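Local structure of FI20010p1 (Drosophila melanogaster, 7CFB) at residues Tyr34-Asp40 against Leu152-Arg158; Arg75-Val79 against Leu145-Ile149. The protein is a piRNA-pathway factor with an extended Tudor domain, probably helping to assemble the piRNA amplification complex, a step linked to methylation of Aub. One frame throughout, in Å; residues are numbered along the deposited sequence.

Contact 1 of 2, residues Tyr34-Asp40 against Leu152-Arg158; sequences YNQILKD and LPAQAIR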
loop_
_atom_site.group_PDB
_atom_site.type_symbol
_atom_site.label_atom_id
_atom_site.label_comp_id
_atom_site.label_asym_id
_atom_site.label_seq_id
_atom_site.Cartn_x
_atom_site.Cartn_y
_atom_site.Cartn_z
ATOM N N TYR A 34 -4.399 6.462 7.590
ATOM C CA TYR A 34 -3.123 6.919 7.007
ATOM C C TYR A 34 -2.295 7.630 8.074
ATOM O O TYR A 34 -1.126 7.402 8.116
ATOM C CB TYR A 34 -3.384 7.921 5.893
ATOM C CG TYR A 34 -2.118 8.504 5.351
ATOM C CD1 TYR A 34 -1.334 7.769 4.499
ATOM C CD2 TYR A 34 -1.669 9.741 5.747
ATOM C CE1 TYR A 34 -0.150 8.256 4.005
ATOM C CE2 TYR A 34 -0.501 10.253 5.243
ATOM C CZ TYR A 34 0.263 9.518 4.363
ATOM O OH TYR A 34 1.426 10.006 3.882
ATOM N N ASN A 35 -2.924 8.466 8.891
ATOM C CA ASN A 35 -2.262 9.188 10.005
ATOM C C ASN A 35 -1.788 8.237 11.101
ATOM O O ASN A 35 -0.847 8.572 11.722
ATOM C CB ASN A 35 -3.083 10.372 10.508
ATOM C CG ASN A 35 -3.172 11.463 9.475
ATOM O OD1 ASN A 35 -2.237 11.716 8.754
ATOM N ND2 ASN A 35 -4.303 12.116 9.389
ATOM N N GLN A 36 -2.505 7.150 11.374
ATOM C CA GLN A 36 -2.110 6.273 12.500
ATOM C C GLN A 36 -0.957 5.333 12.171
ATOM O O GLN A 36 -0.335 4.911 13.100
ATOM C CB GLN A 36 -3.189 5.306 12.976
ATOM C CG GLN A 36 -4.603 5.816 12.940
ATOM C CD GLN A 36 -4.916 6.846 13.986
ATOM O OE1 GLN A 36 -4.355 7.929 14.001
ATOM N NE2 GLN A 36 -5.865 6.526 14.837
ATOM N N ILE A 37 -0.739 4.978 10.901
ATOM C CA ILE A 37 0.330 3.988 10.553
ATOM C C ILE A 37 1.713 4.653 10.568
ATOM O O ILE A 37 1.786 5.864 10.278
ATOM C CB ILE A 37 0.034 3.319 9.194
ATOM C CG1 ILE A 37 0.019 4.337 8.051
ATOM C CG2 ILE A 37 -1.258 2.521 9.257
ATOM C CD1 ILE A 37 -0.611 3.821 6.778
ATOM N N LEU A 38 2.766 3.887 10.892
ATOM C CA LEU A 38 4.127 4.451 10.886
ATOM C C LEU A 38 4.562 4.812 9.460
ATOM O O LEU A 38 4.338 4.048 8.580
ATOM C CB LEU A 38 5.077 3.470 11.561
ATOM C CG LEU A 38 6.545 3.854 11.520
ATOM C CD1 LEU A 38 6.838 5.003 12.452
ATOM C CD2 LEU A 38 7.412 2.665 11.826
ATOM N N LYS A 39 5.159 5.982 9.294
ATOM C CA LYS A 39 5.639 6.458 7.982
ATOM C C LYS A 39 7.034 7.082 8.126
ATOM O O LYS A 39 7.230 7.843 9.045
ATOM C CB LYS A 39 4.655 7.481 7.419
ATOM C CG LYS A 39 3.240 6.996 7.187
ATOM C CD LYS A 39 2.312 8.034 6.626
ATOM C CE LYS A 39 1.748 9.002 7.638
ATOM N NZ LYS A 39 1.698 8.451 9.001
ATOM N N ASP A 40 7.960 6.754 7.232
ATOM C CA ASP A 40 9.317 7.350 7.239
ATOM C C ASP A 40 9.338 8.577 6.324
ATOM O O ASP A 40 9.655 8.452 5.163
ATOM C CB ASP A 40 10.415 6.326 6.976
ATOM C CG ASP A 40 11.804 6.882 7.205
ATOM O OD1 ASP A 40 11.920 8.056 7.354
ATOM O OD2 ASP A 40 12.732 6.113 7.252
ATOM N N LEU A 152 7.603 -2.505 10.255
ATOM C CA LEU A 152 8.264 -1.654 9.244
ATOM C C LEU A 152 7.358 -0.505 8.787
ATOM O O LEU A 152 6.180 -0.690 8.715
ATOM C CB LEU A 152 8.722 -2.520 8.078
ATOM C CG LEU A 152 9.948 -3.370 8.371
ATOM C CD1 LEU A 152 10.167 -4.372 7.262
ATOM C CD2 LEU A 152 11.176 -2.505 8.556
ATOM N N PRO A 153 7.894 0.675 8.440
ATOM C CA PRO A 153 7.075 1.799 8.005
ATOM C C PRO A 153 6.289 1.562 6.706
ATOM O O PRO A 153 6.746 0.902 5.849
ATOM C CB PRO A 153 8.091 2.910 7.751
ATOM C CG PRO A 153 9.284 2.504 8.546
ATOM C CD PRO A 153 9.302 0.998 8.476
ATOM N N ALA A 154 5.103 2.137 6.634
ATOM C CA ALA A 154 4.276 2.018 5.428
ATOM C C ALA A 154 5.053 2.675 4.306
ATOM O O ALA A 154 5.505 3.756 4.486
ATOM C CB ALA A 154 2.960 2.707 5.651
ATOM N N GLN A 155 5.185 1.988 3.198
ATOM C CA GLN A 155 5.920 2.501 2.030
ATOM C C GLN A 155 5.207 3.683 1.371
ATOM O O GLN A 155 5.876 4.566 0.911
ATOM C CB GLN A 155 6.200 1.363 1.056
ATOM C CG GLN A 155 7.130 0.321 1.651
ATOM C CD GLN A 155 8.462 0.935 1.978
ATOM O OE1 GLN A 155 9.173 1.372 1.109
ATOM N NE2 GLN A 155 8.798 0.984 3.240
ATOM N N ALA A 156 3.884 3.651 1.327
ATOM C CA ALA A 156 3.144 4.662 0.549
ATOM C C ALA A 156 2.983 5.988 1.287
ATOM O O ALA A 156 2.288 6.038 2.259
ATOM C CB ALA A 156 1.841 4.097 0.080
ATOM N N ILE A 157 3.581 7.028 0.728
ATOM C CA ILE A 157 3.515 8.396 1.309
ATOM C C ILE A 157 2.586 9.263 0.454
ATOM O O ILE A 157 2.810 9.371 -0.719
ATOM C CB ILE A 157 4.908 9.026 1.449
ATOM C CG1 ILE A 157 5.890 8.125 2.185
ATOM C CG2 ILE A 157 4.788 10.375 2.106
ATOM C CD1 ILE A 157 5.465 7.788 3.565
ATOM N N ARG A 158 1.591 9.867 1.082
ATOM C CA ARG A 158 0.614 10.728 0.378
ATOM C C ARG A 158 1.363 11.921 -0.199
ATOM O O ARG A 158 2.204 12.463 0.464
ATOM C CB ARG A 158 -0.508 11.124 1.334
ATOM C CG ARG A 158 -1.722 11.746 0.674
ATOM C CD ARG A 158 -2.939 11.791 1.573
ATOM N NE ARG A 158 -3.849 12.751 0.984
ATOM C CZ ARG A 158 -4.960 12.468 0.327
ATOM N NH1 ARG A 158 -5.681 13.446 -0.178
ATOM N NH2 ARG A 158 -5.355 11.222 0.170
HETATM O O HOH W 1 7.891 5.011 5.188
#

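Contact 2 of 2, residues Arg75-Val79 against Leu145-Ile149; sequences RIKKV and LPDDI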
loop_
_atom_site.group_PDB
_atom_site.type_symbol
_atom_site.label_atom_id
_atom_site.label_comp_id
_atom_site.label_asym_id
_atom_site.label_seq_id
_atom_site.Cartn_x
_atom_site.Cartn_y
_atom_site.Cartn_z
ATOM N N ARG A 75 12.442 -6.995 3.690
ATOM C CA ARG A 75 11.568 -8.070 4.219
ATOM C C ARG A 75 10.163 -7.976 3.610
ATOM O O ARG A 75 9.583 -9.013 3.388
ATOM C CB ARG A 75 11.584 -8.098 5.738
ATOM C CG ARG A 75 12.944 -8.450 6.311
ATOM C CD ARG A 75 13.081 -9.918 6.617
ATOM N NE ARG A 75 12.344 -10.314 7.779
ATOM C CZ ARG A 75 12.127 -11.561 8.099
ATOM N NH1 ARG A 75 12.576 -12.506 7.310
ATOM N NH2 ARG A 75 11.468 -11.866 9.188
ATOM N N ILE A 76 9.643 -6.765 3.417
ATOM C CA ILE A 76 8.305 -6.582 2.798
ATOM C C ILE A 76 8.382 -7.107 1.371
ATOM O O ILE A 76 7.504 -7.819 0.980
ATOM C CB ILE A 76 7.864 -5.114 2.817
ATOM C CG1 ILE A 76 7.863 -4.522 4.224
ATOM C CG2 ILE A 76 6.535 -4.955 2.107
ATOM C CD1 ILE A 76 7.936 -3.027 4.240
ATOM N N LYS A 77 9.464 -6.801 0.673
ATOM C CA LYS A 77 9.639 -7.258 -0.724
ATOM C C LYS A 77 9.642 -8.788 -0.763
ATOM O O LYS A 77 9.010 -9.338 -1.613
ATOM C CB LYS A 77 10.934 -6.687 -1.288
ATOM C CG LYS A 77 11.036 -5.174 -1.300
ATOM C CD LYS A 77 12.185 -4.694 -2.128
ATOM C CE LYS A 77 13.026 -3.626 -1.469
ATOM N NZ LYS A 77 13.852 -2.894 -2.448
ATOM N N LYS A 78 10.314 -9.427 0.187
ATOM C CA LYS A 78 10.376 -10.903 0.251
ATOM C C LYS A 78 8.978 -11.479 0.471
ATOM O O LYS A 78 8.681 -12.475 -0.126
ATOM C CB LYS A 78 11.333 -11.358 1.345
ATOM C CG LYS A 78 12.800 -11.363 0.984
ATOM C CD LYS A 78 13.605 -12.029 2.071
ATOM C CE LYS A 78 15.084 -11.717 2.061
ATOM N NZ LYS A 78 15.620 -11.553 0.693
ATOM N N VAL A 79 8.179 -10.883 1.343
ATOM C CA VAL A 79 6.784 -11.358 1.564
ATOM C C VAL A 79 5.972 -11.157 0.285
ATOM O O VAL A 79 5.253 -12.035 -0.095
ATOM C CB VAL A 79 6.118 -10.616 2.726
ATOM C CG1 VAL A 79 4.608 -10.767 2.702
ATOM C CG2 VAL A 79 6.682 -11.055 4.052
ATOM N N LEU A 145 2.078 -11.434 9.989
ATOM C CA LEU A 145 3.445 -11.107 9.581
ATOM C C LEU A 145 4.353 -11.338 10.777
ATOM O O LEU A 145 3.912 -11.180 11.866
ATOM C CB LEU A 145 3.520 -9.634 9.214
ATOM C CG LEU A 145 2.854 -9.226 7.917
ATOM C CD1 LEU A 145 2.639 -7.738 7.932
ATOM C CD2 LEU A 145 3.699 -9.625 6.743
ATOM N N PRO A 146 5.626 -11.694 10.579
ATOM C CA PRO A 146 6.568 -11.737 11.668
ATOM C C PRO A 146 6.712 -10.285 12.155
ATOM O O PRO A 146 6.776 -9.384 11.376
ATOM C CB PRO A 146 7.848 -12.298 11.058
ATOM C CG PRO A 146 7.669 -12.109 9.597
ATOM C CD PRO A 146 6.187 -12.178 9.347
ATOM N N ASP A 147 6.968 -10.138 13.439
ATOM C CA ASP A 147 6.967 -8.831 14.124
ATOM C C ASP A 147 7.870 -7.800 13.448
ATOM O O ASP A 147 7.452 -6.675 13.364
ATOM C CB ASP A 147 7.332 -9.028 15.583
ATOM C CG ASP A 147 7.034 -7.822 16.431
ATOM O OD1 ASP A 147 5.934 -7.723 16.930
ATOM O OD2 ASP A 147 7.923 -7.029 16.580
ATOM N N ASP A 148 9.032 -8.179 12.952
ATOM C CA ASP A 148 9.891 -7.181 12.291
ATOM C C ASP A 148 9.184 -6.611 11.059
ATOM O O ASP A 148 9.275 -5.430 10.858
ATOM C CB ASP A 148 11.287 -7.738 12.019
ATOM C CG ASP A 148 11.351 -8.793 10.938
ATOM O OD1 ASP A 148 10.735 -9.816 11.111
ATOM O OD2 ASP A 148 11.933 -8.531 9.925
ATOM N N ILE A 149 8.523 -7.442 10.262
ATOM C CA ILE A 149 7.842 -6.982 9.025
ATOM C C ILE A 149 6.638 -6.130 9.405
ATOM O O ILE A 149 6.422 -5.126 8.812
ATOM C CB ILE A 149 7.486 -8.184 8.140
ATOM C CG1 ILE A 149 8.656 -9.162 8.095
ATOM C CG2 ILE A 149 7.082 -7.708 6.760
ATOM C CD1 ILE A 149 8.824 -9.882 6.817
#

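Contact 1 of 2, residues Tyr34-Asp40 against Leu152-Arg158
At the edge of the Tyr34 ring, near its plane, lies Ala156 O, 3.7 Å from CE1; CB of Arg158 comes in obliquely, 3.5 Å from CZ. One face of the ring carries Lys39 CE, set above the plane and displaced toward the rim. The phenol reaches the far segment because CG stands anti to the backbone N (chi1 175°). Its OH accepts a nearly straight hydrogen bond from Arg158 N (2.8 Å, 164° at the hydrogen) and also bonds to Ser187 O, so two backbone partners fix this buried hydroxyl. The Arg158 chain, extended from CG to NE, runs off to a salt bridge between NH2 and Asp61. Lys39 folds back over the ring, its chain bent at the last two torsions, and its NZ bonds to Tyr34 O and, at 2.9 Å, to Ile37 O; the ammonium thereby bonds to two carbonyls near the end of the helix, Ile37 being the first residue to leave helical geometry.

Further along, the backbones themselves join. Ala154 N donates to Leu38 O at 2.8 Å, from a position tilted out of the carbonyl plane, and a water links Asp40 N with Ala154 O. Apolar contacts fill in around these bonds: Leu38 CD2 lies alongside the Pro153 ring, 3.8 Å from CG, Ile37 CD1 rests 3.9 Å from Ala154 CB, and Ile157 CD1 abuts Lys39 CB. The N-terminal helix 30-36 and its exit are thus fastened to the lead-in of strand 157-161, an arrangement consistent with an extended Tudor domain, where a staphylococcal-nuclease-like part is built from chain on both sides of the Tudor core.

Contact 2 of 2, residues Arg75-Val79 against Leu145-Ile149
Two short helices meet here, 74-80 and 147-150, the second starting just after strand 142-144 of the six-stranded sheet, with Pro146 at its N-cap position. The contact has a polar part and an apolar part. In the first, Arg75 and Asp148 form a bidentate salt bridge in which the guanidinium is engaged side-on: NE donates to OD2 at 2.8 Å and NH2 to OD1 at 2.9 Å, each arginine nitrogen taking its own oxygen. Both oxygens are met on their syn sides, and the guanidinium and carboxylate planes are only 23° apart, so the two groups are nearly coplanar although the side chains themselves cross at about a right angle. Bends at chi2 and chi3 curl Arg75 round to this position, while the CG of Asp148 sits between its backbone N and carbonyl carbon (chi1 71°).

Ile149 packs against the arginine: its CD1 is over one face of the guanidinium, offset toward the rim, and approaches Arg75 CB at 3.5 Å; the same methyl reaches Val79 CG2 at 3.7 Å, one helical turn further on. The other branch, Ile149 CG2, slides past Ile76 CG1 at 4.1 Å. Val79 CG2 is 4.3 Å from Leu145 CD2 as well, which carries the apolar contact back to the residue just before the cap. Strand 108-117 lines this interior, with Ile109 against Val79 and Arg111 against Ile76 and Leu145. The salt bridge and the Ile149 contacts join helix 74-80 to the start of helix 147-150 beside strand 108-117, within the Tudor domain of the SH3 clan.

Overall arrangement
From the N terminus the chain enters contact 1 at Tyr34-Asp40, passes through strands 49-57 and 64-67 of the five-stranded sheet, and reaches contact 2 at Arg75-Val79. It then builds the six-stranded antiparallel sheet before Leu145-Ile149 closes the inner loop; within a few residues Leu152-Arg158 closes the outer one. Contact 2 is therefore nested inside contact 1, and the two do not cross. Their centres lie 15 Å apart, yet they meet directly: Leu152 CD1 packs against Ile76 CG1 at 3.8 Å. Together they tie the helix 30-36, helix 74-80 and helix 147-150 to the junction where the chain returns to the first sheet at strand 157-161.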